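Local coordinates for KLLA0C04147p (Kluyveromyces lactis, PDB 5H2A), which probably binds and transfers sterols as a whole protein, the piece here being the ankyrin-repeat domain of this yeast Osh1 oxysterol-binding-protein relative, at residues Ile86-Gln91 against Pro118-Cys123; Asn188-Glu193 against Pro221-Ser226; Leu230-Leu235 against Glu253-Leu258; Thr194-Leu199 against Asp225-Leu230; Val8-Pro13 against Glu44-Ser49. All blocks are in the same frame, centred on the assembly; numbering follows the deposited sequence.

Contact 1: residues Ile86-Gln91 against Pro118-Cys123; sequences IDVNKQ and PDINDC
The two loops come closest at Asn89 and Asn121, whose CA atoms are 6.4 Å apart, and Asn89 sits in a type I turn running from Asp87 to Lys90. The amide of Asn89 bridges the gap by offering both its ends to the opposing backbone. ND2 donates to Asp119 O at 2.9 Å in an almost straight bond (169° at the hydrogen), with the acceptor lying in the amide plane. OD1 accepts from Asn121 N at 2.8 Å, the donor coming from above the carbonyl plane, 36° out of it. A water donates one hydrogen to the same OD1 and the other to Asn121 O, so this oxygen is held by two donors. With CG turned opposite the carbonyl carbon (chi1 -56°), the amide projects over to Pro118-Cys123, while Asp87 OD1 steadies the base of Asn89 by accepting from its backbone N in an Asx turn. Replacing Asn89 with a leucine would remove both amide bonds and is likely to leave Asp119 O and Asn121 N without their mates in this loop pair. Below the amide, Val88 CG2 meets Ile120 CD1 at 3.8 Å, the two side chains crossing at about a right angle. The carboxylate of Asp119 turns to Lys77 instead. Such asparagine bridging between successive loops is consistent with an ankyrin stack. Val88 rests on Leu55 of helix 54-61 and Leu114 of helix 108-115, whereas Ile120 and Asn121 lean on helix 179-184 at Arg180.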
# COMPACT_ATOMS: atom_id res chain seq x y z
N ILE A 86 3.07 -8.47 -13.44
CA ILE A 86 2.03 -8.97 -12.53
C ILE A 86 2.05 -8.08 -11.29
O ILE A 86 3.12 -7.77 -10.75
CB ILE A 86 2.26 -10.43 -12.15
CG1 ILE A 86 1.94 -11.35 -13.34
CG2 ILE A 86 1.36 -10.83 -10.95
CD1 ILE A 86 2.17 -12.81 -13.07
N ASP A 87 0.86 -7.69 -10.85
CA ASP A 87 0.68 -6.93 -9.62
C ASP A 87 0.73 -7.90 -8.44
O ASP A 87 -0.16 -8.74 -8.28
CB ASP A 87 -0.64 -6.18 -9.69
CG ASP A 87 -0.96 -5.43 -8.42
OD1 ASP A 87 -0.13 -5.38 -7.48
OD2 ASP A 87 -2.07 -4.88 -8.36
N VAL A 88 1.77 -7.76 -7.61
CA VAL A 88 1.96 -8.69 -6.50
C VAL A 88 0.84 -8.58 -5.47
O VAL A 88 0.65 -9.49 -4.65
CB VAL A 88 3.36 -8.43 -5.88
CG1 VAL A 88 3.41 -7.07 -5.16
CG2 VAL A 88 3.76 -9.55 -4.94
N ASN A 89 0.04 -7.51 -5.52
CA ASN A 89 -1.11 -7.34 -4.64
C ASN A 89 -2.44 -7.56 -5.35
O ASN A 89 -3.48 -7.15 -4.81
CB ASN A 89 -1.08 -5.94 -4.02
CG ASN A 89 0.19 -5.67 -3.29
OD1 ASN A 89 0.59 -6.46 -2.44
ND2 ASN A 89 0.85 -4.54 -3.62
N LYS A 90 -2.44 -8.14 -6.55
CA LYS A 90 -3.69 -8.49 -7.25
C LYS A 90 -4.63 -9.32 -6.38
O LYS A 90 -4.23 -10.33 -5.79
CB LYS A 90 -3.34 -9.26 -8.53
CG LYS A 90 -4.55 -9.84 -9.28
CD LYS A 90 -5.47 -8.75 -9.84
CE LYS A 90 -6.67 -9.39 -10.57
NZ LYS A 90 -7.62 -8.36 -11.07
N GLN A 91 -5.90 -8.93 -6.33
CA GLN A 91 -6.90 -9.70 -5.62
C GLN A 91 -7.70 -10.56 -6.59
O GLN A 91 -8.13 -10.07 -7.65
CB GLN A 91 -7.84 -8.78 -4.84
CG GLN A 91 -7.19 -8.07 -3.67
CD GLN A 91 -8.16 -7.12 -3.00
OE1 GLN A 91 -8.31 -5.99 -3.44
NE2 GLN A 91 -8.85 -7.60 -1.98
N PRO A 118 9.38 -5.06 -2.05
CA PRO A 118 9.24 -3.66 -1.62
C PRO A 118 7.84 -3.08 -1.79
O PRO A 118 7.50 -2.12 -1.08
CB PRO A 118 10.24 -2.91 -2.51
CG PRO A 118 11.07 -3.95 -3.19
CD PRO A 118 10.33 -5.23 -3.17
N ASP A 119 7.03 -3.62 -2.71
CA ASP A 119 5.69 -3.09 -2.96
C ASP A 119 4.58 -3.92 -2.33
O ASP A 119 3.40 -3.65 -2.59
CB ASP A 119 5.47 -2.98 -4.48
CG ASP A 119 6.61 -2.25 -5.18
OD1 ASP A 119 7.06 -1.22 -4.64
OD2 ASP A 119 7.08 -2.72 -6.23
N ILE A 120 4.92 -4.93 -1.53
CA ILE A 120 3.90 -5.79 -0.94
C ILE A 120 2.96 -4.95 -0.09
O ILE A 120 3.36 -3.95 0.52
CB ILE A 120 4.54 -6.92 -0.09
CG1 ILE A 120 3.55 -8.07 0.11
CG2 ILE A 120 5.00 -6.37 1.27
CD1 ILE A 120 3.21 -8.82 -1.22
N ASN A 121 1.69 -5.33 -0.07
CA ASN A 121 0.73 -4.73 0.85
C ASN A 121 0.08 -5.87 1.65
O ASN A 121 -0.87 -6.50 1.19
CB ASN A 121 -0.31 -3.89 0.10
CG ASN A 121 -1.21 -3.13 1.05
OD1 ASN A 121 -1.17 -3.36 2.26
ND2 ASN A 121 -2.04 -2.25 0.52
N ASP A 122 0.61 -6.11 2.85
CA ASP A 122 0.08 -7.12 3.75
C ASP A 122 -1.11 -6.62 4.58
O ASP A 122 -1.48 -7.30 5.56
CB ASP A 122 1.18 -7.66 4.68
CG ASP A 122 1.73 -6.59 5.62
OD1 ASP A 122 1.52 -5.38 5.39
OD2 ASP A 122 2.40 -6.98 6.60
N CYS A 123 -1.71 -5.48 4.21
CA CYS A 123 -2.89 -4.97 4.89
C CYS A 123 -4.19 -5.21 4.13
O CYS A 123 -5.27 -4.91 4.65
CB CYS A 123 -2.73 -3.47 5.15
SG CYS A 123 -1.36 -3.13 6.29
O HOH W 1 -0.59 -8.44 -0.97

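Contact 2: residues Asn188-Glu193 against Pro221-Ser226; sequences NGMEPE and PFKRDS
The flat group that carries this contact is the peptide carbonyl of Asn188, which Lys223 NZ approaches at 2.8 Å, tilted 33° from the carbonyl plane. The lysine does not meet it with its ammonium alone: CE of Lys223 also lies 3.3 Å from Asn188 O, so the end of the chain is laid against the oxygen. A bend near the base of that chain (chi2 122°, far from a staggered value) lets the rest run on to the other loop. The side-chain amide of Asn188 is engaged elsewhere, its OD1 accepting from Asp220 N and its ND2 donating to Gly218 O. One asparagine reading a carbonyl and an N-H two residues apart on the next loop repeats the pattern of Asn89 with Asp119 and Asn121, and is consistent with adjacent loops of an ankyrin stack. Farther along, Met190 reaches over the backbone of Arg224-Ser226. Its chain is extended as far as SD (chi1 -177°) and bends only at the last torsion, which sets the methyl CE 3.5 Å from Arg224 O. The sulfur SD then stands 4.0 Å from Ser226 N and beside Ser226 CB. Met190 CE also touches the aliphatic part of Lys223 at CE, 4.3 Å away. The CB of Arg224 points away from Asn188-Glu193, and its NH1 donates to Gly228 O, while Phe222 packs against Ala262 and Gln265 of helix 249-268.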
# COMPACT_ATOMS: atom_id res chain seq x y z
N ASN A 188 -1.04 10.93 13.40
CA ASN A 188 -1.52 11.53 14.63
C ASN A 188 -0.92 10.91 15.88
O ASN A 188 -1.41 11.16 16.99
CB ASN A 188 -3.05 11.45 14.67
CG ASN A 188 -3.67 12.28 13.56
OD1 ASN A 188 -3.50 13.50 13.52
ND2 ASN A 188 -4.35 11.62 12.62
N GLY A 189 0.14 10.12 15.74
CA GLY A 189 0.79 9.54 16.91
C GLY A 189 1.47 10.61 17.77
O GLY A 189 2.03 11.58 17.26
N MET A 190 1.42 10.41 19.08
CA MET A 190 1.97 11.37 20.03
C MET A 190 3.39 10.96 20.42
O MET A 190 3.62 9.82 20.83
CB MET A 190 1.09 11.47 21.28
CG MET A 190 1.58 12.50 22.29
SD MET A 190 0.52 12.65 23.75
CE MET A 190 -1.09 12.89 22.99
N GLU A 191 4.33 11.88 20.26
CA GLU A 191 5.71 11.59 20.67
C GLU A 191 5.80 11.65 22.19
O GLU A 191 5.48 12.69 22.78
CB GLU A 191 6.68 12.60 20.04
CG GLU A 191 8.04 12.66 20.73
CD GLU A 191 8.79 11.35 20.63
OE1 GLU A 191 8.90 10.81 19.51
OE2 GLU A 191 9.26 10.85 21.68
N PRO A 192 6.19 10.56 22.86
CA PRO A 192 6.16 10.57 24.33
C PRO A 192 7.12 11.57 24.95
O PRO A 192 6.81 12.12 26.02
CB PRO A 192 6.53 9.13 24.71
CG PRO A 192 6.23 8.32 23.47
CD PRO A 192 6.53 9.23 22.32
N GLU A 193 8.26 11.84 24.31
CA GLU A 193 9.22 12.78 24.90
C GLU A 193 8.73 14.22 24.90
O GLU A 193 9.24 15.03 25.68
CB GLU A 193 10.57 12.71 24.18
CG GLU A 193 11.13 11.28 24.03
CD GLU A 193 11.72 10.75 25.34
OE1 GLU A 193 10.94 10.62 26.31
OE2 GLU A 193 12.95 10.49 25.36
N PRO A 221 -7.04 17.83 13.66
CA PRO A 221 -6.95 19.04 14.50
C PRO A 221 -7.60 18.91 15.86
O PRO A 221 -7.43 19.81 16.70
CB PRO A 221 -7.65 20.11 13.64
CG PRO A 221 -8.58 19.34 12.78
CD PRO A 221 -7.90 18.03 12.49
N PHE A 222 -8.34 17.83 16.11
CA PHE A 222 -8.98 17.62 17.40
C PHE A 222 -8.12 16.84 18.38
O PHE A 222 -8.47 16.76 19.56
CB PHE A 222 -10.32 16.89 17.21
CG PHE A 222 -11.36 17.71 16.48
CD1 PHE A 222 -11.45 19.07 16.69
CD2 PHE A 222 -12.23 17.10 15.59
CE1 PHE A 222 -12.41 19.83 16.03
CE2 PHE A 222 -13.19 17.85 14.91
CZ PHE A 222 -13.28 19.23 15.14
N LYS A 223 -7.00 16.28 17.93
CA LYS A 223 -6.13 15.54 18.84
C LYS A 223 -5.39 16.50 19.76
O LYS A 223 -4.66 17.39 19.30
CB LYS A 223 -5.16 14.66 18.05
CG LYS A 223 -4.20 13.86 18.93
CD LYS A 223 -4.31 12.36 18.70
CE LYS A 223 -3.35 11.61 19.61
NZ LYS A 223 -3.08 10.23 19.10
N ARG A 224 -5.61 16.34 21.06
CA ARG A 224 -4.95 17.22 22.01
C ARG A 224 -3.54 16.73 22.30
O ARG A 224 -3.21 15.56 22.08
CB ARG A 224 -5.77 17.31 23.31
CG ARG A 224 -7.22 17.67 23.06
CD ARG A 224 -8.02 17.80 24.34
NE ARG A 224 -9.34 18.37 24.05
CZ ARG A 224 -9.60 19.67 24.07
NH1 ARG A 224 -8.65 20.53 24.40
NH2 ARG A 224 -10.81 20.11 23.77
N ASP A 225 -2.70 17.64 22.76
CA ASP A 225 -1.38 17.24 23.20
C ASP A 225 -1.45 16.70 24.63
O ASP A 225 -2.53 16.62 25.24
CB ASP A 225 -0.39 18.40 23.07
CG ASP A 225 -0.74 19.60 23.96
OD1 ASP A 225 -1.47 19.48 24.96
OD2 ASP A 225 -0.24 20.70 23.63
N SER A 226 -0.30 16.33 25.18
CA SER A 226 -0.27 15.71 26.50
C SER A 226 -0.77 16.66 27.58
O SER A 226 -1.14 16.20 28.67
CB SER A 226 1.14 15.22 26.83
OG SER A 226 2.04 16.31 27.00

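Contact 3: residues Leu230-Leu235 against Glu253-Leu258; sequences LPIDLL and ELKKML
This is an apolar loop-to-helix contact, Leu258 and Leu254 of helix 249-268 packing on Ile232 and Leu235 of the short segment that precedes it in the chain, at the C-terminal end of the domain. Leu258 carries much of it through one methyl: CD1 lies 3.8 Å from Ile232 CA and 4.0 Å from Ile232 CB, resting on the base of that residue. The other methyl, CD2, reaches Pro231 CB at 4.2 Å. Residues 232-234 form a single 3-10 turn, and Leu230-Pro231-Ile232-Asp233 appears to stand where an ankyrin repeat carries its Thr-Pro-Leu-His motif, so a 3-10 turn occupies the place of a first helix. Asp233 OD2 accepts from Leu230 N at the start of this turn. Past it, Leu235 crosses Leu254 at about a right angle, its CD1 meeting Leu254 CB at 3.8 Å and also approaching Lys255 N at 3.8 Å. Having CG opposite the carbonyl carbon (chi1 -53°) swings this methyl onto the helix, where it also faces Leu258 CD1. Ile232 sends CD1 alongside the helix, 4.2 Å from Lys255 O. Beyond the leucines, Pro231 packs on Leu199 and His200 of helix 198-204.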
# COMPACT_ATOMS: atom_id res chain seq x y z
N LEU A 230 -5.44 21.73 22.01
CA LEU A 230 -5.56 21.57 20.58
C LEU A 230 -4.48 22.38 19.85
O LEU A 230 -4.03 23.41 20.36
CB LEU A 230 -6.92 22.05 20.11
CG LEU A 230 -8.16 21.37 20.70
CD1 LEU A 230 -9.42 22.08 20.23
CD2 LEU A 230 -8.19 19.91 20.30
N PRO A 231 -4.06 21.94 18.65
CA PRO A 231 -3.11 22.75 17.87
C PRO A 231 -3.52 24.21 17.73
O PRO A 231 -2.67 25.11 17.83
CB PRO A 231 -3.09 22.03 16.52
CG PRO A 231 -3.32 20.58 16.89
CD PRO A 231 -4.36 20.65 18.00
N ILE A 232 -4.81 24.48 17.52
CA ILE A 232 -5.23 25.87 17.36
C ILE A 232 -5.11 26.66 18.67
O ILE A 232 -4.91 27.88 18.64
CB ILE A 232 -6.66 25.91 16.78
CG1 ILE A 232 -6.97 27.31 16.21
CG2 ILE A 232 -7.68 25.47 17.84
CD1 ILE A 232 -8.26 27.38 15.40
N ASP A 233 -5.18 25.99 19.83
CA ASP A 233 -4.94 26.67 21.10
C ASP A 233 -3.51 27.18 21.23
O ASP A 233 -3.23 27.97 22.14
CB ASP A 233 -5.20 25.74 22.30
CG ASP A 233 -6.65 25.27 22.39
OD1 ASP A 233 -7.55 26.03 21.97
OD2 ASP A 233 -6.88 24.13 22.89
N LEU A 234 -2.59 26.71 20.39
CA LEU A 234 -1.19 27.12 20.51
C LEU A 234 -0.93 28.49 19.90
O LEU A 234 0.13 29.07 20.15
CB LEU A 234 -0.27 26.08 19.85
CG LEU A 234 -0.52 24.64 20.31
CD1 LEU A 234 0.32 23.66 19.49
CD2 LEU A 234 -0.22 24.50 21.79
N LEU A 235 -1.86 29.01 19.10
CA LEU A 235 -1.72 30.32 18.47
C LEU A 235 -2.44 31.37 19.30
O LEU A 235 -3.64 31.25 19.56
CB LEU A 235 -2.29 30.29 17.05
CG LEU A 235 -1.73 29.18 16.16
CD1 LEU A 235 -2.49 29.11 14.85
CD2 LEU A 235 -0.25 29.45 15.92
N GLU A 253 -2.88 32.54 8.78
CA GLU A 253 -3.03 31.47 7.80
C GLU A 253 -3.14 30.11 8.48
O GLU A 253 -3.98 29.28 8.09
CB GLU A 253 -1.87 31.48 6.80
CG GLU A 253 -1.98 30.34 5.79
CD GLU A 253 -1.14 30.56 4.55
OE1 GLU A 253 -0.28 31.48 4.55
OE2 GLU A 253 -1.35 29.81 3.56
N LEU A 254 -2.32 29.87 9.51
CA LEU A 254 -2.42 28.62 10.27
C LEU A 254 -3.78 28.49 10.93
O LEU A 254 -4.36 27.40 10.93
CB LEU A 254 -1.31 28.57 11.33
CG LEU A 254 0.10 28.50 10.76
CD1 LEU A 254 1.18 28.82 11.83
CD2 LEU A 254 0.33 27.11 10.16
N LYS A 255 -4.29 29.58 11.51
CA LYS A 255 -5.61 29.53 12.13
C LYS A 255 -6.68 29.13 11.12
O LYS A 255 -7.52 28.26 11.39
CB LYS A 255 -5.92 30.89 12.76
CG LYS A 255 -7.37 31.13 13.16
CD LYS A 255 -7.46 32.36 14.08
CE LYS A 255 -8.88 32.90 14.21
NZ LYS A 255 -9.20 33.93 13.17
N LYS A 256 -6.67 29.76 9.94
CA LYS A 256 -7.67 29.44 8.91
C LYS A 256 -7.56 27.99 8.46
O LYS A 256 -8.58 27.31 8.26
CB LYS A 256 -7.50 30.38 7.71
CG LYS A 256 -7.96 31.82 7.98
CD LYS A 256 -8.07 32.61 6.67
CE LYS A 256 -8.05 34.11 6.92
NZ LYS A 256 -9.22 34.54 7.74
N MET A 257 -6.33 27.50 8.28
CA MET A 257 -6.14 26.11 7.89
C MET A 257 -6.66 25.15 8.96
O MET A 257 -7.26 24.11 8.64
CB MET A 257 -4.65 25.83 7.65
CG MET A 257 -4.03 26.55 6.48
SD MET A 257 -2.24 26.52 6.66
CE MET A 257 -2.11 24.98 7.59
N LEU A 258 -6.42 25.47 10.23
CA LEU A 258 -6.86 24.58 11.30
C LEU A 258 -8.37 24.60 11.44
O LEU A 258 -8.99 23.56 11.73
CB LEU A 258 -6.19 24.98 12.62
CG LEU A 258 -4.69 24.65 12.64
CD1 LEU A 258 -4.02 25.30 13.83
CD2 LEU A 258 -4.53 23.12 12.69

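Contact 4: residues Thr194-Leu199 against Asp225-Leu230; sequences TGDTVL and DSRGKL
Hydrogen bonds to backbone carbonyls join the loops: Ser226 N donates to Gly195 O at 3.0 Å, and Thr194 O is taken up by the guanidinium of Arg227. NH2 of Arg227 donates to Thr194 O at 3.3 Å, lying in the carbonyl plane, with a weak second bond from NH1. Bends at chi2 and chi3 bring the group to that oxygen. Packing is close at Gly195, whose positive phi of 75° suits a glycine; its CA lies 3.4 Å from Ser226 OG, and a beta carbon there would collide with the hydroxyl. Thr197 to His200 spell Thr-Val-Leu-His, a variant of the ankyrin Thr-Pro-Leu-His motif: Thr197 is the N-cap of helix 198-204, its OG1 is hydrogen-bonded to His200 ND1, and His200 NE2 is hydrogen-bonded to Lys229 O in the next loop. Among charges, Asp196 OD1 forms a salt bridge with Arg227 NH2 at 3.1 Å, meeting the guanidinium at its edge and in its plane, though the carboxylate stands at 82° to that plane. Asp196 OD2 pairs with Lys204. Asp225 lies side by side with Asp196, and the guanidinium of Arg227 would be expected to ease the repulsion between the two acids. A water donates to Asp196 OD1 at 2.7 Å. Gly228 N to Asp225 O closes the type I turn, and Asp225 OD1 accepts from Lys229 N just past it, at 2.9 Å, from above the carboxylate plane.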
# COMPACT_ATOMS: atom_id res chain seq x y z
N THR A 194 7.79 14.57 24.02
CA THR A 194 7.28 15.93 23.92
C THR A 194 5.80 16.07 24.22
O THR A 194 5.36 17.18 24.55
CB THR A 194 7.53 16.51 22.52
OG1 THR A 194 6.84 15.69 21.56
CG2 THR A 194 9.03 16.54 22.20
N GLY A 195 5.01 15.00 24.10
CA GLY A 195 3.57 15.10 24.16
C GLY A 195 2.91 15.68 22.93
O GLY A 195 1.69 15.91 22.95
N ASP A 196 3.66 15.92 21.86
CA ASP A 196 3.16 16.53 20.63
C ASP A 196 2.93 15.50 19.53
O ASP A 196 3.68 14.53 19.40
CB ASP A 196 4.15 17.56 20.09
CG ASP A 196 4.22 18.80 20.93
OD1 ASP A 196 3.32 18.98 21.79
OD2 ASP A 196 5.17 19.58 20.74
N THR A 197 1.89 15.74 18.72
CA THR A 197 1.80 15.16 17.39
C THR A 197 2.59 16.04 16.42
O THR A 197 2.98 17.16 16.76
CB THR A 197 0.35 15.10 16.92
OG1 THR A 197 -0.11 16.44 16.68
CG2 THR A 197 -0.54 14.45 17.98
N VAL A 198 2.83 15.54 15.20
CA VAL A 198 3.55 16.40 14.27
C VAL A 198 2.74 17.65 13.96
O VAL A 198 3.31 18.70 13.69
CB VAL A 198 3.98 15.68 12.97
CG1 VAL A 198 5.07 14.65 13.27
CG2 VAL A 198 2.79 15.05 12.21
N LEU A 199 1.40 17.58 14.05
CA LEU A 199 0.64 18.79 13.79
C LEU A 199 0.91 19.85 14.85
O LEU A 199 1.12 21.02 14.52
CB LEU A 199 -0.86 18.49 13.68
CG LEU A 199 -1.76 19.69 13.33
CD1 LEU A 199 -1.39 20.37 11.98
CD2 LEU A 199 -3.24 19.25 13.30
N ASP A 225 -2.70 17.64 22.76
CA ASP A 225 -1.38 17.24 23.20
C ASP A 225 -1.45 16.70 24.63
O ASP A 225 -2.53 16.62 25.24
CB ASP A 225 -0.39 18.40 23.07
CG ASP A 225 -0.74 19.60 23.96
OD1 ASP A 225 -1.47 19.48 24.96
OD2 ASP A 225 -0.24 20.70 23.63
N SER A 226 -0.30 16.33 25.18
CA SER A 226 -0.27 15.71 26.50
C SER A 226 -0.77 16.66 27.58
O SER A 226 -1.14 16.20 28.67
CB SER A 226 1.14 15.22 26.83
OG SER A 226 2.04 16.31 27.00
N ARG A 227 -0.77 17.97 27.32
CA ARG A 227 -1.26 18.97 28.25
C ARG A 227 -2.72 19.34 28.01
O ARG A 227 -3.24 20.23 28.69
CB ARG A 227 -0.39 20.23 28.18
CG ARG A 227 1.00 20.03 28.77
CD ARG A 227 2.05 20.86 28.04
NE ARG A 227 2.13 20.50 26.62
CZ ARG A 227 2.75 19.43 26.15
NH1 ARG A 227 3.36 18.59 26.98
NH2 ARG A 227 2.78 19.19 24.84
N GLY A 228 -3.39 18.68 27.07
CA GLY A 228 -4.80 18.90 26.82
C GLY A 228 -5.13 19.97 25.79
O GLY A 228 -6.31 20.28 25.63
N LYS A 229 -4.14 20.50 25.09
CA LYS A 229 -4.34 21.62 24.16
C LYS A 229 -4.50 21.13 22.73
O LYS A 229 -3.78 20.23 22.28
CB LYS A 229 -3.16 22.59 24.24
CG LYS A 229 -2.92 23.25 25.60
CD LYS A 229 -1.50 23.82 25.68
CE LYS A 229 -0.46 22.72 25.41
NZ LYS A 229 0.97 23.15 25.39
N LEU A 230 -5.44 21.73 22.01
CA LEU A 230 -5.56 21.57 20.58
C LEU A 230 -4.48 22.38 19.85
O LEU A 230 -4.03 23.41 20.36
CB LEU A 230 -6.92 22.05 20.11
CG LEU A 230 -8.16 21.37 20.70
CD1 LEU A 230 -9.42 22.08 20.23
CD2 LEU A 230 -8.19 19.91 20.30
O HOH W 2 1.85 21.27 21.95

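Contact 5: residues Val8-Pro13 against Glu44-Ser49; sequences VSVSKP and EPTVRS
Two helix N termini meet here, Val10, just before helix 12-25, and Lys12, its first residue, lying against Glu44, Thr46 and Val47 at the start of helix 45-51; both helices are N-capped, by Ser11 and Glu44. Apolar contacts make up the inner part. Val10 CG1 touches Thr46 CG2 at 3.6 Å, the two side chains sliding past each other in opposite directions, and meets Val47 CG2 at 3.8 Å in a crossing near a right angle. Thr46 keeps its hydroxyl off this surface because CG2, not OG1, stands opposite the backbone N, and that methyl also covers Lys12 CB. Leu15 of helix 12-25 touches both Val10 and Val47. The capping bonds lie beside this patch: Glu44 folds back at chi2 (-85°) so that OE1 accepts from Val47 N at 3.1 Å and, weakly, from Thr46 N, with Val10 CB 4.0 Å from the same oxygen. Without the carboxylate, as with an alanine at Glu44, the first turn of helix 45-51 would probably lose its side-chain acceptor and a gap would open beside Val10. Ser11 OG caps its own helix through Leu14 N. Polar contacts finish the outer edge, where Ser49 OG donates to Thr46 O at 2.7 Å and in turn accepts a weak bond from Lys12 NZ at 3.2 Å. A water accepts from Lys12 NZ at 3.1 Å and gives a weak bond to Ser49 O.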
# COMPACT_ATOMS: atom_id res chain seq x y z
N VAL A 8 -10.97 -18.78 -33.60
CA VAL A 8 -10.98 -19.54 -32.35
C VAL A 8 -11.21 -18.58 -31.18
O VAL A 8 -10.45 -17.62 -30.99
CB VAL A 8 -9.68 -20.36 -32.19
CG1 VAL A 8 -9.62 -21.45 -33.24
CG2 VAL A 8 -8.44 -19.47 -32.30
N SER A 9 -12.29 -18.79 -30.43
CA SER A 9 -12.60 -17.95 -29.29
C SER A 9 -11.76 -18.36 -28.08
O SER A 9 -11.42 -19.54 -27.91
CB SER A 9 -14.09 -18.02 -28.93
OG SER A 9 -14.85 -17.11 -29.70
N VAL A 10 -11.46 -17.39 -27.23
CA VAL A 10 -10.61 -17.64 -26.07
C VAL A 10 -11.44 -18.28 -24.96
O VAL A 10 -12.45 -17.72 -24.52
CB VAL A 10 -9.93 -16.36 -25.59
CG1 VAL A 10 -9.18 -16.63 -24.29
CG2 VAL A 10 -8.97 -15.86 -26.66
N SER A 11 -10.97 -19.42 -24.47
CA SER A 11 -11.65 -20.16 -23.41
C SER A 11 -10.86 -19.99 -22.12
O SER A 11 -9.71 -20.44 -22.04
CB SER A 11 -11.76 -21.63 -23.78
OG SER A 11 -12.03 -22.41 -22.63
N LYS A 12 -11.46 -19.36 -21.13
CA LYS A 12 -10.81 -19.29 -19.82
C LYS A 12 -10.48 -20.67 -19.26
O LYS A 12 -9.33 -20.87 -18.82
CB LYS A 12 -11.67 -18.47 -18.85
CG LYS A 12 -11.12 -18.47 -17.43
CD LYS A 12 -11.89 -17.53 -16.48
CE LYS A 12 -11.95 -16.12 -17.04
NZ LYS A 12 -12.31 -15.12 -15.99
N PRO A 13 -11.40 -21.65 -19.25
CA PRO A 13 -11.02 -23.00 -18.77
C PRO A 13 -9.82 -23.59 -19.49
O PRO A 13 -8.97 -24.19 -18.84
CB PRO A 13 -12.28 -23.84 -19.01
CG PRO A 13 -13.41 -22.85 -18.95
CD PRO A 13 -12.84 -21.58 -19.58
N GLU A 44 -6.45 -9.28 -24.85
CA GLU A 44 -7.82 -9.77 -24.85
C GLU A 44 -8.28 -9.97 -23.40
O GLU A 44 -7.53 -10.52 -22.58
CB GLU A 44 -7.89 -11.08 -25.66
CG GLU A 44 -9.24 -11.41 -26.27
CD GLU A 44 -10.17 -12.12 -25.30
OE1 GLU A 44 -9.68 -12.63 -24.26
OE2 GLU A 44 -11.39 -12.18 -25.58
N PRO A 45 -9.47 -9.48 -23.03
CA PRO A 45 -9.80 -9.42 -21.59
C PRO A 45 -9.85 -10.77 -20.89
O PRO A 45 -9.47 -10.87 -19.72
CB PRO A 45 -11.16 -8.71 -21.56
CG PRO A 45 -11.69 -8.80 -22.94
CD PRO A 45 -10.51 -8.86 -23.87
N THR A 46 -10.31 -11.82 -21.58
CA THR A 46 -10.27 -13.15 -20.96
C THR A 46 -8.84 -13.61 -20.76
O THR A 46 -8.49 -14.11 -19.68
CB THR A 46 -11.06 -14.16 -21.80
OG1 THR A 46 -12.46 -13.85 -21.72
CG2 THR A 46 -10.86 -15.59 -21.27
N VAL A 47 -7.97 -13.38 -21.75
CA VAL A 47 -6.55 -13.67 -21.59
C VAL A 47 -5.99 -12.92 -20.38
O VAL A 47 -5.32 -13.51 -19.52
CB VAL A 47 -5.77 -13.32 -22.87
CG1 VAL A 47 -4.26 -13.48 -22.65
CG2 VAL A 47 -6.24 -14.20 -24.04
N ARG A 48 -6.22 -11.60 -20.31
CA ARG A 48 -5.70 -10.81 -19.18
C ARG A 48 -6.18 -11.37 -17.85
O ARG A 48 -5.43 -11.36 -16.86
CB ARG A 48 -6.14 -9.34 -19.27
CG ARG A 48 -5.76 -8.59 -20.52
CD ARG A 48 -5.56 -7.07 -20.27
NE ARG A 48 -6.69 -6.40 -19.61
CZ ARG A 48 -7.78 -5.95 -20.24
NH1 ARG A 48 -7.93 -6.12 -21.55
NH2 ARG A 48 -8.73 -5.33 -19.54
N SER A 49 -7.43 -11.83 -17.79
CA SER A 49 -8.00 -12.25 -16.51
C SER A 49 -7.33 -13.51 -15.98
O SER A 49 -7.30 -13.72 -14.76
CB SER A 49 -9.51 -12.48 -16.64
OG SER A 49 -9.78 -13.66 -17.40
O HOH W 3 -9.72 -15.43 -14.31

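From the N terminus, contact 5 closes first, bringing the starts of helices 12-25 and 45-51 together, with helix 28-38 lying between them in sequence. Contact 1 then opens and closes, joining the loops on either side of helices 98-104 and 108-115. The long helix 139-165 follows, and the centres of contacts 1 and 2 lie about 32 Å apart. Contacts 2 and 4 overlap: the consecutive 188-193 and 194-199 pair with 221-226 and 225-230, both spanning helices 198-204 and 208-215, ending on the same stretch and sharing Asp225 and Ser226. Contact 3 takes over at Leu230, whose CD2 packs on Phe222 O of contact 2, and brings in helix 249-268. Contact 5 lies across the chain's centre from contacts 2, 3 and 4.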